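Local coordinates for 1,4-dihydroxy-2-naphthoyl-CoA hydrolase (Escherichia coli, PDB 1VH5), which hydrolyses the thioester of 1,4-dihydroxy-2-naphthoyl-CoA in menaquinone biosynthesis, releasing 1,4-dihydroxy-2-naphthoate, and also cleaves a wide range of other acyl-CoA thioesters, at residues A[61-64]-A[65-69]. Residues are numbered along the deposited sequence; the frame is centred on the assembly and turned at random.
Sequences VVLA and ESIGS
The central helix of a hotdog fold, residues 57-74, runs through about two and a half turns here, and Val62 and Ser66 meet on one of its flanks. Ser66 hydrogen-bonds twice to the same carbonyl: its N lies 2.9 Å from Val62 O as an ordinary helical bond, while its OG donates to Val62 O at 2.7 Å. The hydroxyl comes from above the carbonyl plane, 40° out of it, and the amide from the opposite face. This reach depends on OG standing anti to the carbonyl carbon (chi1 -66°), which folds it back along the previous turn. Serine suits a buried helix position because it can pay for its hydroxyl this way, and OG is also hydrogen-bonded to NE2 of His56 of the second subunit. With an alanine in its place, that histidine would probably lose its mate and Val62 O would keep the amide bond alone.

In this fold the antiparallel sheet wraps round the helix, so the side facing the sheet is lined by apolar residues. Leu63 and Ile67, one turn apart, point the same way and lie side by side, with Leu63 CD1 3.8 Å from Ile67 CD1; both also pack on strand 38-43. Ile67 has CG1 anti to its carbonyl carbon (chi1 -60°), which lays that branch 3.3 Å from Leu63 O.

Glu65, inferred to be the nucleophile or proton acceptor, is fixed at its base by its N bonding to Val61 O at 2.8 Å. Its carboxylate leads away from this turn, and OE1 hydrogen-bonds to NE2 of the substrate-binding His91 of the second subunit, consistent with an active site built across the dimer interface. Beyond it Gly68, with no side chain, continues the helix through its N, 2.9 Å from Ala64 O.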
ATOM      1  N   VAL A  61      -1.865   0.055   3.764  1.00 11.95           N
ATOM      2  CA  VAL A  61      -0.543   0.672   3.556  1.00 11.93           C
ATOM      3  C   VAL A  61      -0.685   2.062   2.946  1.00 11.83           C
ATOM      4  O   VAL A  61       0.056   2.980   3.301  1.00 11.87           O
ATOM      5  CB  VAL A  61       0.390  -0.259   2.748  1.00 12.27           C
ATOM      6  CG1 VAL A  61       1.746   0.437   2.537  1.00 12.93           C
ATOM      7  CG2 VAL A  61       0.587  -1.592   3.490  1.00 13.96           C
ATOM      8  N   VAL A  62      -1.640   2.258   2.041  1.00 11.62           N
ATOM      9  CA  VAL A  62      -1.926   3.620   1.593  1.00 11.98           C
ATOM     10  C   VAL A  62      -2.250   4.536   2.788  1.00 11.32           C
ATOM     11  O   VAL A  62      -1.726   5.645   2.898  1.00 12.49           O
ATOM     12  CB  VAL A  62      -3.090   3.678   0.584  1.00 12.79           C
ATOM     13  CG1 VAL A  62      -3.423   5.141   0.253  1.00 14.12           C
ATOM     14  CG2 VAL A  62      -2.727   2.935  -0.722  1.00 13.70           C
ATOM     15  N   LEU A  63      -3.097   4.062   3.681  1.00 11.89           N
ATOM     16  CA  LEU A  63      -3.464   4.854   4.854  1.00 12.87           C
ATOM     17  C   LEU A  63      -2.206   5.154   5.695  1.00 12.29           C
ATOM     18  O   LEU A  63      -1.931   6.336   6.053  1.00 12.49           O
ATOM     19  CB  LEU A  63      -4.574   4.167   5.665  1.00 13.18           C
ATOM     20  CG  LEU A  63      -4.971   4.887   6.973  1.00 13.24           C
ATOM     21  CD1 LEU A  63      -5.544   6.287   6.691  1.00 13.48           C
ATOM     22  CD2 LEU A  63      -5.985   4.036   7.723  1.00 15.84           C
ATOM     23  N   ALA A  64      -1.408   4.117   5.983  1.00 12.26           N
ATOM     24  CA  ALA A  64      -0.215   4.286   6.815  1.00 12.55           C
ATOM     25  C   ALA A  64       0.749   5.267   6.169  1.00 11.83           C
ATOM     26  O   ALA A  64       1.291   6.155   6.858  1.00 12.68           O
ATOM     27  CB  ALA A  64       0.482   2.946   7.052  1.00 13.03           C
ATOM     28  N   GLU A  65       1.018   5.121   4.866  1.00 12.51           N
ATOM     29  CA  GLU A  65       1.990   5.991   4.224  1.00 12.59           C
ATOM     30  C   GLU A  65       1.441   7.409   4.126  1.00 12.71           C
ATOM     31  O   GLU A  65       2.206   8.374   4.228  1.00 13.87           O
ATOM     32  CB  GLU A  65       2.396   5.454   2.831  1.00 13.68           C
ATOM     33  CG  GLU A  65       3.504   6.301   2.200  1.00 17.54           C
ATOM     34  CD  GLU A  65       4.474   5.543   1.333  1.00 18.49           C
ATOM     35  OE1 GLU A  65       4.562   4.289   1.423  1.00 20.07           O
ATOM     36  OE2 GLU A  65       5.130   6.246   0.549  1.00 19.97           O
ATOM     37  N   SER A  66       0.135   7.565   3.886  1.00 13.43           N
ATOM     38  CA  SER A  66      -0.451   8.920   3.787  1.00 13.89           C
ATOM     39  C   SER A  66      -0.302   9.680   5.096  1.00 13.98           C
ATOM     40  O   SER A  66      -0.024  10.877   5.089  1.00 16.09           O
ATOM     41  CB  SER A  66      -1.935   8.809   3.460  1.00 12.84           C
ATOM     42  OG  SER A  66      -2.144   8.255   2.162  1.00 13.79           O
ATOM     43  N   ILE A  67      -0.502   8.997   6.216  1.00 13.34           N
ATOM     44  CA  ILE A  67      -0.391   9.624   7.545  1.00 14.24           C
ATOM     45  C   ILE A  67       1.061   9.883   7.882  1.00 13.86           C
ATOM     46  O   ILE A  67       1.434  11.000   8.253  1.00 13.16           O
ATOM     47  CB  ILE A  67      -1.022   8.777   8.677  1.00 14.96           C
ATOM     48  CG1 ILE A  67      -2.518   8.536   8.431  1.00 14.55           C
ATOM     49  CG2 ILE A  67      -0.892   9.522  10.012  1.00 14.08           C
ATOM     50  CD1 ILE A  67      -3.079   7.440   9.299  1.00 13.77           C
ATOM     51  N   GLY A  68       1.909   8.863   7.724  1.00 13.53           N
ATOM     52  CA  GLY A  68       3.322   9.011   8.066  1.00 14.06           C
ATOM     53  C   GLY A  68       4.024  10.078   7.239  1.00 13.46           C
ATOM     54  O   GLY A  68       4.901  10.781   7.744  1.00 13.40           O
ATOM     55  N   SER A  69       3.707  10.159   5.948  1.00 13.67           N
ATOM     56  CA  SER A  69       4.363  11.174   5.108  1.00 14.52           C
ATOM     57  C   SER A  69       4.051  12.593   5.554  1.00 15.13           C
ATOM     58  O   SER A  69       4.945  13.437   5.585  1.00 15.90           O
ATOM     59  CB  SER A  69       3.886  11.051   3.653  0.65 16.13           C
ATOM     60  OG  SER A  69       4.224   9.792   3.107  0.65 17.41           O
TER